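Long-range contacts in putative Glycerophosphoryl diester phosphodiesterase (Silicibacter pomeroyi, PDB 3L12), which is a putative member of the glycerophosphoryl diester phosphodiesterase family, a TIM-barrel protein that holds a magnesium ion: residues T64-L69 / G84-V89; M73-Q78 / A99-G104; M92-I97 / G123-R128. One frame throughout, in Å; residues are numbered along the deposited sequence. Where two conformers were deposited one is given.

All three interactions lie in the long excursion that leaves the barrel after strands 48-55 and 61-63 and returns at helix 129-137. Interaction 1, nearest the magnesium ion, and interaction 3 are partly buried; interaction 2, although farthest from the chain centre, is mostly buried. The chemistry also differs. Interaction 1 combines one backbone bridge with a histidine face, interaction 2 stacks an arginine and an aspartate beside its bridge, and interaction 3 relies on a tyrosine hydroxyl and apolar packing from a helix; water joins the segments in all three. They also touch one another: Leu69 of interaction 1 meets Leu100 of interaction 2, Val89 meets Ile97 of interaction 3, and Asp101 OD2 accepts a hydrogen bond from Gly123 N.

Interaction 1 of 3, residues T64-L69 / G84-V89; sequences THNHHL and GAERQV
His68 and Gln88 meet in a single backbone bridge, their CA atoms 4.4 Å apart, with a hydrogen bond on each flank: Val89 N gives to His67 O at 2.8 Å, and Leu69 N gives to Arg87 O at 2.9 Å. The Arg87 carbonyl oxygen also receives a CA-H contact from His68.

The imidazole of His68 lies across the Gln88 residue. Gln88 CA stands 3.8 Å from the ring centroid and 24° off the ring normal, a CH-pi contact over one face, while CB and CG approach the NE2 end of the ring. Gln88 has CG anti to the backbone N (chi1 -175°) and runs on extended; its amide plane is nearly parallel to the ring plane (4°), but CA, CB and CG make the contact, and its NE2 is hydrogen-bonded to Asp153. Rotation of the His68 ring is probably restrained at its edge, where ND1 lies 2.9 Å from His67 ND1 in a hydrogen bond that needs a proton on one of the two nitrogens. The His67 ring carries Asn66 OD1 over the centre of one face.

Both segments belong to the excursion between strand 61-63 and helix 94-98, consistent with the insertion into the TIM barrel that this family carries near the metal site. The side chain of Asn66 is about 9 Å from the magnesium ion, which Glu50, Asp52 and Glu149 bind.

On the more exposed side, Glu86 lays its CB and CG against Leu69 O. One water accepts from Asn66 ND2 and donates to His68 O and to Glu86 OE1, the last at 2.8 Å; a second joins Leu69 O to Arg87 N. Inward, Leu69 CD2 meets Val89 CG2 at 3.5 Å, the two side chains crossing at about a right angle, and Val89 also touches Val54 of strand 48-55.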
ATOM      1  N   THR A  64       9.297   6.327  16.355  1.00  7.71           N
ATOM      2  CA  THR A  64      10.334   5.407  15.849  1.00  8.69           C
ATOM      3  C   THR A  64      10.310   4.207  16.786  1.00  8.67           C
ATOM      4  O   THR A  64      10.017   4.365  17.971  1.00  7.74           O
ATOM      5  CB  THR A  64      11.709   6.077  15.686  1.00 10.80           C
ATOM      6  OG1 THR A  64      12.596   5.148  15.057  1.00 10.15           O
ATOM      7  CG2 THR A  64      12.279   6.512  16.966  1.00  9.65           C
ATOM      8  N   HIS A  65      10.680   3.041  16.269  0.50  7.87           N
ATOM      9  CA  HIS A  65      10.438   1.793  16.975  0.50  7.49           C
ATOM     10  C   HIS A  65      11.365   1.464  18.094  0.50 10.06           C
ATOM     11  O   HIS A  65      10.988   0.682  18.966  0.50 10.81           O
ATOM     12  CB  HIS A  65      10.414   0.593  15.996  0.50  6.59           C
ATOM     13  CG  HIS A  65      11.771   0.016  15.691  0.50  5.11           C
ATOM     14  ND1 HIS A  65      12.663   0.609  14.825  0.50  4.99           N
ATOM     15  CD2 HIS A  65      12.382  -1.097  16.153  0.50  5.17           C
ATOM     16  CE1 HIS A  65      13.775  -0.108  14.784  0.50  6.33           C
ATOM     17  NE2 HIS A  65      13.610  -1.171  15.541  0.50  7.45           N
ATOM     18  N   ASN A  66      12.580   2.017  18.055  1.00  9.32           N
ATOM     19  CA  ASN A  66      13.561   1.759  19.088  1.00 10.90           C
ATOM     20  C   ASN A  66      14.327   2.990  19.588  1.00  9.16           C
ATOM     21  O   ASN A  66      14.348   4.048  18.984  1.00 10.66           O
ATOM     22  CB  ASN A  66      14.553   0.743  18.546  1.00 11.27           C
ATOM     23  CG  ASN A  66      15.350   0.083  19.627  1.00 13.61           C
ATOM     24  OD1 ASN A  66      14.872  -0.053  20.781  1.00 16.11           O
ATOM     25  ND2 ASN A  66      16.597  -0.274  19.306  1.00 14.40           N
ATOM     26  N   HIS A  67      14.906   2.817  20.781  1.00 11.69           N
ATOM     27  CA  HIS A  67      15.672   3.896  21.438  1.00 10.89           C
ATOM     28  C   HIS A  67      17.033   4.139  20.765  1.00  8.73           C
ATOM     29  O   HIS A  67      17.741   5.071  21.149  1.00  8.91           O
ATOM     30  CB  HIS A  67      15.761   3.628  22.952  1.00 13.54           C
ATOM     31  CG  HIS A  67      16.098   2.231  23.268  1.00 15.59           C
ATOM     32  ND1 HIS A  67      17.289   1.656  22.880  1.00 14.89           N
ATOM     33  CD2 HIS A  67      15.390   1.262  23.903  1.00 16.17           C
ATOM     34  CE1 HIS A  67      17.317   0.397  23.290  1.00 17.08           C
ATOM     35  NE2 HIS A  67      16.172   0.130  23.896  1.00 17.58           N
ATOM     36  N   HIS A  68      17.411   3.288  19.808  1.00  8.72           N
ATOM     37  CA  HIS A  68      18.545   3.487  18.923  1.00 10.73           C
ATOM     38  C   HIS A  68      18.051   3.393  17.466  1.00 10.91           C
ATOM     39  O   HIS A  68      17.063   2.704  17.185  1.00 12.09           O
ATOM     40  CB  HIS A  68      19.635   2.477  19.176  1.00 11.87           C
ATOM     41  CG  HIS A  68      20.389   2.699  20.460  1.00 12.54           C
ATOM     42  ND1 HIS A  68      19.846   2.462  21.713  1.00 14.68           N
ATOM     43  CD2 HIS A  68      21.670   3.096  20.679  1.00 11.95           C
ATOM     44  CE1 HIS A  68      20.752   2.759  22.639  1.00 14.52           C
ATOM     45  NE2 HIS A  68      21.873   3.130  22.034  1.00 13.45           N
ATOM     46  N   LEU A  69      18.733   4.073  16.550  1.00  9.35           N
ATOM     47  CA  LEU A  69      18.366   4.072  15.142  1.00  8.93           C
ATOM     48  C   LEU A  69      19.064   2.919  14.417  1.00 10.79           C
ATOM     49  O   LEU A  69      20.265   2.694  14.563  1.00 11.28           O
ATOM     50  CB  LEU A  69      18.684   5.388  14.460  1.00  9.98           C
ATOM     51  CG  LEU A  69      18.002   6.635  15.044  1.00  9.83           C
ATOM     52  CD1 LEU A  69      18.377   7.917  14.268  1.00 11.07           C
ATOM     53  CD2 LEU A  69      16.461   6.473  15.139  1.00  9.76           C
ATOM     54  N   GLY A  84      28.238   1.333  11.074  1.00 13.41           N
ATOM     55  CA  GLY A  84      28.783   1.613  12.421  1.00 13.26           C
ATOM     56  C   GLY A  84      27.749   1.510  13.526  1.00 12.44           C
ATOM     57  O   GLY A  84      26.615   1.112  13.283  1.00 10.59           O
ATOM     58  N   ALA A  85      28.178   1.851  14.746  1.00  9.86           N
ATOM     59  CA  ALA A  85      27.348   1.699  15.938  1.00  9.56           C
ATOM     60  C   ALA A  85      26.056   2.473  15.853  1.00  8.69           C
ATOM     61  O   ALA A  85      26.015   3.584  15.332  1.00  7.91           O
ATOM     62  CB  ALA A  85      28.144   2.100  17.225  1.00 10.03           C
ATOM     63  N   GLU A  86      24.968   1.892  16.363  1.00  9.21           N
ATOM     64  CA  GLU A  86      23.694   2.563  16.330  1.00  9.47           C
ATOM     65  C   GLU A  86      23.696   3.780  17.213  1.00  7.11           C
ATOM     66  O   GLU A  86      24.295   3.781  18.298  1.00 11.55           O
ATOM     67  CB  GLU A  86      22.563   1.615  16.731  1.00 11.25           C
ATOM     68  CG  GLU A  86      22.279   0.544  15.744  1.00 11.98           C
ATOM     69  CD  GLU A  86      21.059  -0.338  16.071  1.00 17.31           C
ATOM     70  OE1 GLU A  86      20.324  -0.083  17.056  1.00 18.15           O
ATOM     71  OE2 GLU A  86      20.838  -1.292  15.308  1.00 14.63           O
ATOM     72  N   ARG A  87      23.010   4.816  16.753  1.00  7.47           N
ATOM     73  CA  ARG A  87      22.925   6.048  17.498  1.00  6.55           C
ATOM     74  C   ARG A  87      21.750   6.070  18.461  1.00  6.28           C
ATOM     75  O   ARG A  87      20.614   5.690  18.083  1.00  9.00           O
ATOM     76  CB  ARG A  87      22.759   7.144  16.485  1.00  6.45           C
ATOM     77  CG  ARG A  87      23.925   7.282  15.520  1.00  7.91           C
ATOM     78  CD  ARG A  87      23.646   8.446  14.515  1.00  9.51           C
ATOM     79  NE  ARG A  87      24.541   8.302  13.362  1.00 10.82           N
ATOM     80  CZ  ARG A  87      24.638   9.156  12.351  1.00 10.88           C
ATOM     81  NH1 ARG A  87      23.975  10.298  12.335  1.00 12.97           N
ATOM     82  NH2 ARG A  87      25.464   8.850  11.370  1.00 11.55           N
ATOM     83  N   GLN A  88      22.019   6.546  19.671  1.00  6.85           N
ATOM     84  CA  GLN A  88      21.042   6.562  20.756  1.00  7.52           C
ATOM     85  C   GLN A  88      20.155   7.789  20.605  1.00  7.28           C
ATOM     86  O   GLN A  88      20.611   8.932  20.656  1.00  9.43           O
ATOM     87  CB  GLN A  88      21.746   6.579  22.091  1.00  9.17           C
ATOM     88  CG  GLN A  88      20.846   6.469  23.303  1.00 11.25           C
ATOM     89  CD  GLN A  88      21.637   6.559  24.630  1.00 12.88           C
ATOM     90  OE1 GLN A  88      22.810   6.890  24.654  1.00 15.12           O
ATOM     91  NE2 GLN A  88      20.945   6.339  25.731  1.00 16.52           N
ATOM     92  N   VAL A  89      18.868   7.535  20.486  1.00  7.62           N
ATOM     93  CA  VAL A  89      17.920   8.630  20.234  1.00  7.26           C
ATOM     94  C   VAL A  89      17.905   9.692  21.362  1.00  7.65           C
ATOM     95  O   VAL A  89      17.816  10.890  21.088  1.00  9.97           O
ATOM     96  CB  VAL A  89      16.475   8.083  19.913  1.00  8.51           C
ATOM     97  CG1 VAL A  89      15.435   9.206  19.934  1.00  8.09           C
ATOM     98  CG2 VAL A  89      16.434   7.297  18.571  1.00  7.54           C
TER
HETATM   99  O   HOH W   1      17.553  -0.019  16.467  1.00 17.31           O
HETATM  100  O   HOH W   2      22.088   4.694  14.130  1.00  8.39           O

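Interaction 2 of 3, residues M73-Q78 / A99-G104; sequences MTRDGQ and ALDVGG
Arg75 and Asp101 form an antiparallel hydrogen-bonded pair with CA atoms 4.9 Å apart: Arg75 N donates to Asp101 O at 2.9 Å, and Asp101 N donates to Arg75 O at 2.8 Å. Weaker CA-H contacts extend the pairing, among them Val102 CA to Met73 O at 3.4 Å.

The charged side chains of the same two residues run side by side and point the same way. Their planes are 18° apart and stacked, so the carboxylate lies over a guanidinium face; Arg75 NH2 and Asp101 OD1 are 3.5 Å apart in a salt bridge of charges alone, with no N-H aimed at the oxygen. A bend at chi3 (-76°) lets the guanidinium lie against the carboxylate. Its N-H groups serve other partners: NH2 gives to Leu121 O and to a water at 3.0 Å that also accepts from Gly104 N, while NH1 gives to Thr122 OG1. Asp101 OD1 accepts from Gly103 N at 3.0 Å, an Asx turn, and from Ile124 N, while OD2 accepts from Gly123 N. Thr74 OG1 is hydrogen-bonded to Ala70 O.

Apolar packing is slighter: Thr74 CG2 rests on Leu100 CD1 at 3.9 Å.

An isolated antiparallel bridge with a stacked ion pair thus joins the two loops flanking helix 94-98, within the insertion that this TIM-barrel protein places after strands 48-55 and 61-63.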
HETATM    1  N   MSE A  73      17.348   0.839   8.189  0.66  7.84           N
HETATM    2  CA  MSE A  73      16.255   1.699   7.767  0.66  7.94           C
HETATM    3  C   MSE A  73      16.616   3.180   7.741  0.66  6.16           C
HETATM    4  O   MSE A  73      15.712   4.018   7.603  0.66  7.78           O
HETATM    5  CB  MSE A  73      14.992   1.511   8.643  0.66  7.60           C
HETATM    6  CG  MSE A  73      15.062   2.111  10.051  0.66  6.83           C
HETATM    7 SE   MSE A  73      13.495   1.712  11.196  0.50  6.98          SE
HETATM    8  CE  MSE A  73      13.523  -0.145  10.763  0.66  6.76           C
ATOM      9  N   THR A  74      17.899   3.506   7.900  1.00  6.49           N
ATOM     10  CA  THR A  74      18.310   4.886   8.024  1.00  5.77           C
ATOM     11  C   THR A  74      19.432   5.299   7.126  1.00  3.89           C
ATOM     12  O   THR A  74      20.475   4.632   7.060  1.00  6.09           O
ATOM     13  CB  THR A  74      18.748   5.157   9.491  1.00  6.95           C
ATOM     14  OG1 THR A  74      17.844   4.574  10.458  1.00  8.36           O
ATOM     15  CG2 THR A  74      18.832   6.638   9.782  1.00  6.72           C
ATOM     16  N   ARG A  75      19.194   6.399   6.406  1.00  5.44           N
ATOM     17  CA  ARG A  75      20.224   6.967   5.552  1.00  5.24           C
ATOM     18  C   ARG A  75      20.649   8.311   6.072  1.00  5.40           C
ATOM     19  O   ARG A  75      19.845   9.082   6.697  1.00  6.13           O
ATOM     20  CB  ARG A  75      19.750   7.122   4.121  1.00  5.04           C
ATOM     21  CG  ARG A  75      19.685   5.856   3.321  1.00  6.69           C
ATOM     22  CD  ARG A  75      18.822   5.957   2.073  1.00  6.77           C
ATOM     23  NE  ARG A  75      17.408   5.917   2.406  1.00  6.65           N
ATOM     24  CZ  ARG A  75      16.424   6.262   1.577  1.00  8.57           C
ATOM     25  NH1 ARG A  75      16.659   6.791   0.390  1.00  7.87           N
ATOM     26  NH2 ARG A  75      15.162   6.096   1.957  1.00  7.82           N
ATOM     27  N   ASP A  76      21.923   8.625   5.805  1.00  4.72           N
ATOM     28  CA  ASP A  76      22.526   9.881   6.168  1.00  4.28           C
ATOM     29  C   ASP A  76      22.061  11.064   5.298  1.00  5.52           C
ATOM     30  O   ASP A  76      21.234  10.921   4.417  1.00  4.08           O
ATOM     31  CB  ASP A  76      24.065   9.733   6.223  1.00  5.01           C
ATOM     32  CG  ASP A  76      24.731   9.478   4.859  1.00  5.75           C
ATOM     33  OD1 ASP A  76      24.162   9.894   3.819  1.00  4.79           O
ATOM     34  OD2 ASP A  76      25.871   8.939   4.847  1.00  5.77           O
ATOM     35  N   GLY A  77      22.669  12.201   5.548  1.00  6.33           N
ATOM     36  CA  GLY A  77      22.279  13.417   4.826  1.00  6.01           C
ATOM     37  C   GLY A  77      22.631  13.419   3.350  1.00  6.88           C
ATOM     38  O   GLY A  77      22.108  14.264   2.634  1.00  8.03           O
ATOM     39  N   GLN A  78      23.536  12.532   2.917  1.00  4.53           N
ATOM     40  CA  GLN A  78      23.888  12.360   1.520  1.00  5.30           C
ATOM     41  C   GLN A  78      23.050  11.307   0.817  1.00  2.71           C
ATOM     42  O   GLN A  78      23.106  11.170  -0.419  1.00  4.15           O
ATOM     43  CB  GLN A  78      25.371  12.002   1.399  1.00  4.37           C
ATOM     44  CG  GLN A  78      26.293  13.147   1.715  1.00  4.75           C
ATOM     45  CD  GLN A  78      26.358  13.550   3.151  1.00  5.76           C
ATOM     46  OE1 GLN A  78      26.688  12.719   4.029  1.00  6.93           O
ATOM     47  NE2 GLN A  78      26.031  14.795   3.438  1.00  2.94           N
ATOM     48  N   ALA A  99      17.442  15.216  10.188  1.00  9.86           N
ATOM     49  CA  ALA A  99      18.371  15.272   9.060  1.00 12.24           C
ATOM     50  C   ALA A  99      18.543  13.924   8.320  1.00 11.89           C
ATOM     51  O   ALA A  99      19.144  13.878   7.212  1.00 11.83           O
ATOM     52  CB  ALA A  99      19.723  15.752   9.504  1.00 13.48           C
ATOM     53  N   LEU A 100      18.051  12.858   8.946  1.00  8.32           N
ATOM     54  CA  LEU A 100      18.158  11.507   8.379  1.00  7.10           C
ATOM     55  C   LEU A 100      16.952  11.054   7.597  1.00  7.51           C
ATOM     56  O   LEU A 100      15.862  11.587   7.738  1.00  8.97           O
ATOM     57  CB  LEU A 100      18.465  10.518   9.491  1.00  6.94           C
ATOM     58  CG  LEU A 100      19.638  10.877  10.428  1.00  9.55           C
ATOM     59  CD1 LEU A 100      19.699   9.910  11.621  1.00 10.89           C
ATOM     60  CD2 LEU A 100      20.950  10.922   9.665  1.00  8.81           C
ATOM     61  N   ASP A 101      17.162  10.023   6.796  1.00  7.12           N
ATOM     62  CA  ASP A 101      16.074   9.515   5.941  1.00  7.37           C
ATOM     63  C   ASP A 101      15.631   8.111   6.352  1.00  4.59           C
ATOM     64  O   ASP A 101      16.425   7.164   6.335  1.00  6.92           O
ATOM     65  CB  ASP A 101      16.553   9.518   4.501  1.00  8.03           C
ATOM     66  CG  ASP A 101      15.427   9.485   3.466  1.00  9.12           C
ATOM     67  OD1 ASP A 101      14.298   9.025   3.732  1.00  8.42           O
ATOM     68  OD2 ASP A 101      15.675   9.968   2.318  1.00 11.50           O
ATOM     69  N   VAL A 102      14.338   7.974   6.682  1.00  5.67           N
ATOM     70  CA  VAL A 102      13.737   6.710   7.104  1.00  5.59           C
ATOM     71  C   VAL A 102      12.654   6.265   6.089  1.00  7.35           C
ATOM     72  O   VAL A 102      11.749   5.501   6.419  1.00  8.69           O
ATOM     73  CB  VAL A 102      13.263   6.789   8.559  1.00  7.27           C
ATOM     74  CG1 VAL A 102      14.423   7.106   9.459  1.00  6.91           C
ATOM     75  CG2 VAL A 102      12.072   7.823   8.702  1.00  7.44           C
ATOM     76  N   GLY A 103      12.798   6.682   4.838  1.00  7.97           N
ATOM     77  CA  GLY A 103      11.790   6.350   3.817  1.00  7.46           C
ATOM     78  C   GLY A 103      11.832   4.965   3.208  1.00  7.65           C
ATOM     79  O   GLY A 103      10.960   4.634   2.408  1.00  8.24           O
ATOM     80  N   GLY A 104      12.801   4.157   3.570  1.00  7.99           N
ATOM     81  CA  GLY A 104      12.863   2.821   3.023  1.00  9.25           C
ATOM     82  C   GLY A 104      13.795   1.985   3.816  1.00  8.05           C
ATOM     83  O   GLY A 104      14.382   2.417   4.804  1.00  9.52           O
TER
HETATM   84  O   HOH W   3      15.682   4.950   4.657  1.00  6.42           O

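Interaction 3 of 3, residues M92-I97 / G123-R128; sequences MTYAEI and GIHVPR
Tyr94 and Ile97, on the first turn of helix 94-98, meet Val126 and its neighbours in the loop that leads to helix 129-137, so the contact joins the short helix of the insertion to the chain returning to the TIM barrel. The helix begins with a capping box: Glu96 N donates to Thr93 OG1 at 3.1 Å, and Thr93 N donates to Glu96 OE1 at 2.9 Å. A further bond to the turn comes from Asp58, whose OD1 accepts from Tyr94 N.

Tyr94 supplies the polar link. A chi1 of 179° turns CG away from the backbone N and carries the ring off the helix, and its OH donates to Val126 O at 2.6 Å. The C=O...donor angle is 161°, so the hydroxyl approaches almost end-on to the carbonyl, and the carbonyl oxygen lies near the plane of the tyrosine ring, at its edge. His125 presents its ring edge to the same hydroxyl, with ND1 3.6 Å from Tyr94 OH. Over one ring face comes the aliphatic part of Arg128, in one of its two conformers: its CG is 4.1 Å from the Tyr94 ring centroid, a CH-pi contact offset toward the rim. Arg128 is itself the N-cap residue of helix 129-137, and its N donates to Glu131 OE1.

The apolar link lies deeper. Ile97 CG2 packs on Val126 CB at 3.8 Å and equally near Val126 CG2, the two branched side chains meeting at a slant. Val62 of strand 61-63 touches both Tyr94 and Val126, and backbone bonding between Pro127 and Val63 ties the returning loop to that strand.

One water spans the two backbones beside this packing, donating to Ile97 O at 2.7 Å and accepting from Val126 N at 3.0 Å.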
HETATM    1  N   MSE A  92      20.396  12.474  20.904  1.00  8.93           N
HETATM    2  CA  MSE A  92      20.255  13.285  19.691  1.00  8.25           C
HETATM    3  C   MSE A  92      19.123  14.275  19.828  1.00  9.21           C
HETATM    4  O   MSE A  92      18.062  13.959  20.402  1.00  8.35           O
HETATM    5  CB  MSE A  92      19.923  12.395  18.478  1.00  9.40           C
HETATM    6  CG  MSE A  92      20.899  11.316  18.274  1.00  8.93           C
HETATM    7 SE   MSE A  92      20.393  10.125  16.804  0.75 10.86          SE
HETATM    8  CE  MSE A  92      20.619  11.395  15.411  1.00 12.98           C
ATOM      9  N   THR A  93      19.309  15.459  19.272  1.00  8.93           N
ATOM     10  CA  THR A  93      18.238  16.426  19.212  1.00  8.76           C
ATOM     11  C   THR A  93      17.287  16.009  18.114  1.00 10.12           C
ATOM     12  O   THR A  93      17.644  15.251  17.192  1.00  8.97           O
ATOM     13  CB  THR A  93      18.720  17.843  18.923  1.00 10.78           C
ATOM     14  OG1 THR A  93      19.262  17.919  17.600  1.00 11.21           O
ATOM     15  CG2 THR A  93      19.770  18.317  19.985  1.00 11.71           C
ATOM     16  N   TYR A  94      16.046  16.504  18.177  1.00  9.88           N
ATOM     17  CA  TYR A  94      15.108  16.201  17.131  1.00 10.72           C
ATOM     18  C   TYR A  94      15.645  16.722  15.776  1.00 12.78           C
ATOM     19  O   TYR A  94      15.514  16.034  14.762  1.00 11.07           O
ATOM     20  CB  TYR A  94      13.699  16.770  17.390  1.00 11.54           C
ATOM     21  CG  TYR A  94      12.794  16.417  16.236  1.00 11.33           C
ATOM     22  CD1 TYR A  94      12.562  15.101  15.891  1.00 13.91           C
ATOM     23  CD2 TYR A  94      12.205  17.395  15.450  1.00 13.63           C
ATOM     24  CE1 TYR A  94      11.779  14.739  14.784  1.00 12.79           C
ATOM     25  CE2 TYR A  94      11.407  17.029  14.360  1.00 14.32           C
ATOM     26  CZ  TYR A  94      11.222  15.691  14.029  1.00 14.14           C
ATOM     27  OH  TYR A  94      10.418  15.336  12.965  1.00 17.37           O
ATOM     28  N   ALA A  95      16.292  17.884  15.765  1.00 11.54           N
ATOM     29  CA  ALA A  95      16.856  18.409  14.491  1.00 12.77           C
ATOM     30  C   ALA A  95      17.896  17.457  13.867  1.00 12.99           C
ATOM     31  O   ALA A  95      17.904  17.248  12.662  1.00 12.88           O
ATOM     32  CB  ALA A  95      17.452  19.783  14.675  1.00 13.72           C
ATOM     33  N   GLU A  96      18.731  16.866  14.698  1.00 12.18           N
ATOM     34  CA  GLU A  96      19.724  15.900  14.232  1.00 12.84           C
ATOM     35  C   GLU A  96      19.054  14.664  13.667  1.00 12.33           C
ATOM     36  O   GLU A  96      19.535  14.075  12.682  1.00  9.96           O
ATOM     37  CB  GLU A  96      20.674  15.545  15.366  1.00 13.99           C
ATOM     38  CG  GLU A  96      21.527  16.738  15.722  1.00 16.77           C
ATOM     39  CD  GLU A  96      22.102  16.725  17.145  1.00 19.87           C
ATOM     40  OE1 GLU A  96      21.892  15.742  17.890  1.00 18.89           O
ATOM     41  OE2 GLU A  96      22.804  17.739  17.499  1.00 20.24           O
ATOM     42  N   ILE A  97      17.973  14.207  14.303  1.00 10.55           N
ATOM     43  CA  ILE A  97      17.246  13.046  13.833  1.00 10.92           C
ATOM     44  C   ILE A  97      16.574  13.339  12.511  1.00 11.44           C
ATOM     45  O   ILE A  97      16.540  12.513  11.594  1.00 10.67           O
ATOM     46  CB  ILE A  97      16.195  12.559  14.854  1.00 10.63           C
ATOM     47  CG1 ILE A  97      16.934  11.930  16.054  1.00 11.79           C
ATOM     48  CG2 ILE A  97      15.229  11.576  14.175  1.00 11.38           C
ATOM     49  CD1 ILE A  97      16.027  11.749  17.283  1.00 12.83           C
ATOM     50  N   GLY A 123      13.421  11.093   1.233  1.00  8.78           N
ATOM     51  CA  GLY A 123      13.066  12.392   1.786  1.00 10.21           C
ATOM     52  C   GLY A 123      12.053  12.322   2.897  1.00 12.28           C
ATOM     53  O   GLY A 123      11.339  13.292   3.149  1.00 14.06           O
ATOM     54  N   ILE A 124      12.003  11.186   3.592  1.00  9.53           N
ATOM     55  CA  ILE A 124      11.051  10.943   4.666  1.00 10.03           C
ATOM     56  C   ILE A 124      11.742  10.998   5.999  1.00 11.67           C
ATOM     57  O   ILE A 124      12.693  10.286   6.261  1.00 10.35           O
ATOM     58  CB  ILE A 124      10.352   9.557   4.499  1.00 10.28           C
ATOM     59  CG1 ILE A 124       9.821   9.318   3.054  1.00 11.85           C
ATOM     60  CG2 ILE A 124       9.270   9.332   5.623  1.00 14.18           C
ATOM     61  CD1 ILE A 124       8.892  10.420   2.539  1.00 12.58           C
ATOM     62  N   HIS A 125      11.255  11.833   6.904  1.00 15.70           N
ATOM     63  CA  HIS A 125      11.912  11.923   8.211  1.00 15.58           C
ATOM     64  C   HIS A 125      11.008  11.391   9.288  1.00 12.37           C
ATOM     65  O   HIS A 125       9.824  11.203   9.092  1.00 13.11           O
ATOM     66  CB  HIS A 125      12.380  13.348   8.557  1.00 20.56           C
ATOM     67  CG  HIS A 125      11.346  14.401   8.341  1.00 23.81           C
ATOM     68  ND1 HIS A 125      10.549  14.894   9.360  1.00 28.47           N
ATOM     69  CD2 HIS A 125      11.020  15.102   7.230  1.00 24.34           C
ATOM     70  CE1 HIS A 125       9.768  15.847   8.871  1.00 27.69           C
ATOM     71  NE2 HIS A 125      10.035  15.990   7.584  1.00 27.50           N
ATOM     72  N   VAL A 126      11.642  11.050  10.400  1.00 10.45           N
ATOM     73  CA  VAL A 126      10.981  10.575  11.597  1.00  9.64           C
ATOM     74  C   VAL A 126      10.025  11.671  12.079  1.00  9.62           C
ATOM     75  O   VAL A 126      10.424  12.819  12.307  1.00 10.12           O
ATOM     76  CB  VAL A 126      12.022  10.276  12.706  1.00  9.69           C
ATOM     77  CG1 VAL A 126      11.319   9.995  14.074  1.00  7.99           C
ATOM     78  CG2 VAL A 126      12.928   9.128  12.339  1.00 10.74           C
ATOM     79  N   PRO A 127       8.745  11.306  12.215  1.00  9.38           N
ATOM     80  CA  PRO A 127       7.822  12.367  12.603  1.00  9.91           C
ATOM     81  C   PRO A 127       7.709  12.530  14.117  1.00  8.99           C
ATOM     82  O   PRO A 127       7.984  11.602  14.885  1.00  8.25           O
ATOM     83  CB  PRO A 127       6.481  11.860  12.048  1.00 11.29           C
ATOM     84  CG  PRO A 127       6.609  10.364  12.024  1.00 11.72           C
ATOM     85  CD  PRO A 127       8.066  10.063  11.781  1.00  9.66           C
ATOM     86  N   ARG A 128       7.346  13.738  14.530  0.50  9.67           N
ATOM     87  CA  ARG A 128       7.002  14.006  15.916  0.50 10.06           C
ATOM     88  C   ARG A 128       5.690  13.298  16.242  0.50  9.32           C
ATOM     89  O   ARG A 128       4.832  13.140  15.377  0.50  8.95           O
ATOM     90  CB  ARG A 128       6.789  15.509  16.118  0.50 11.83           C
ATOM     91  CG  ARG A 128       8.022  16.373  15.971  0.50 13.46           C
ATOM     92  CD  ARG A 128       7.762  17.819  16.417  0.50 14.85           C
ATOM     93  NE  ARG A 128       6.982  18.595  15.442  0.50 16.08           N
ATOM     94  CZ  ARG A 128       5.680  18.904  15.523  0.50 17.77           C
ATOM     95  NH1 ARG A 128       4.897  18.542  16.551  0.50 16.41           N
ATOM     96  NH2 ARG A 128       5.148  19.613  14.529  0.50 18.99           N
TER
HETATM   97  O   HOH W   4      14.563  11.442  10.113  1.00 13.33           O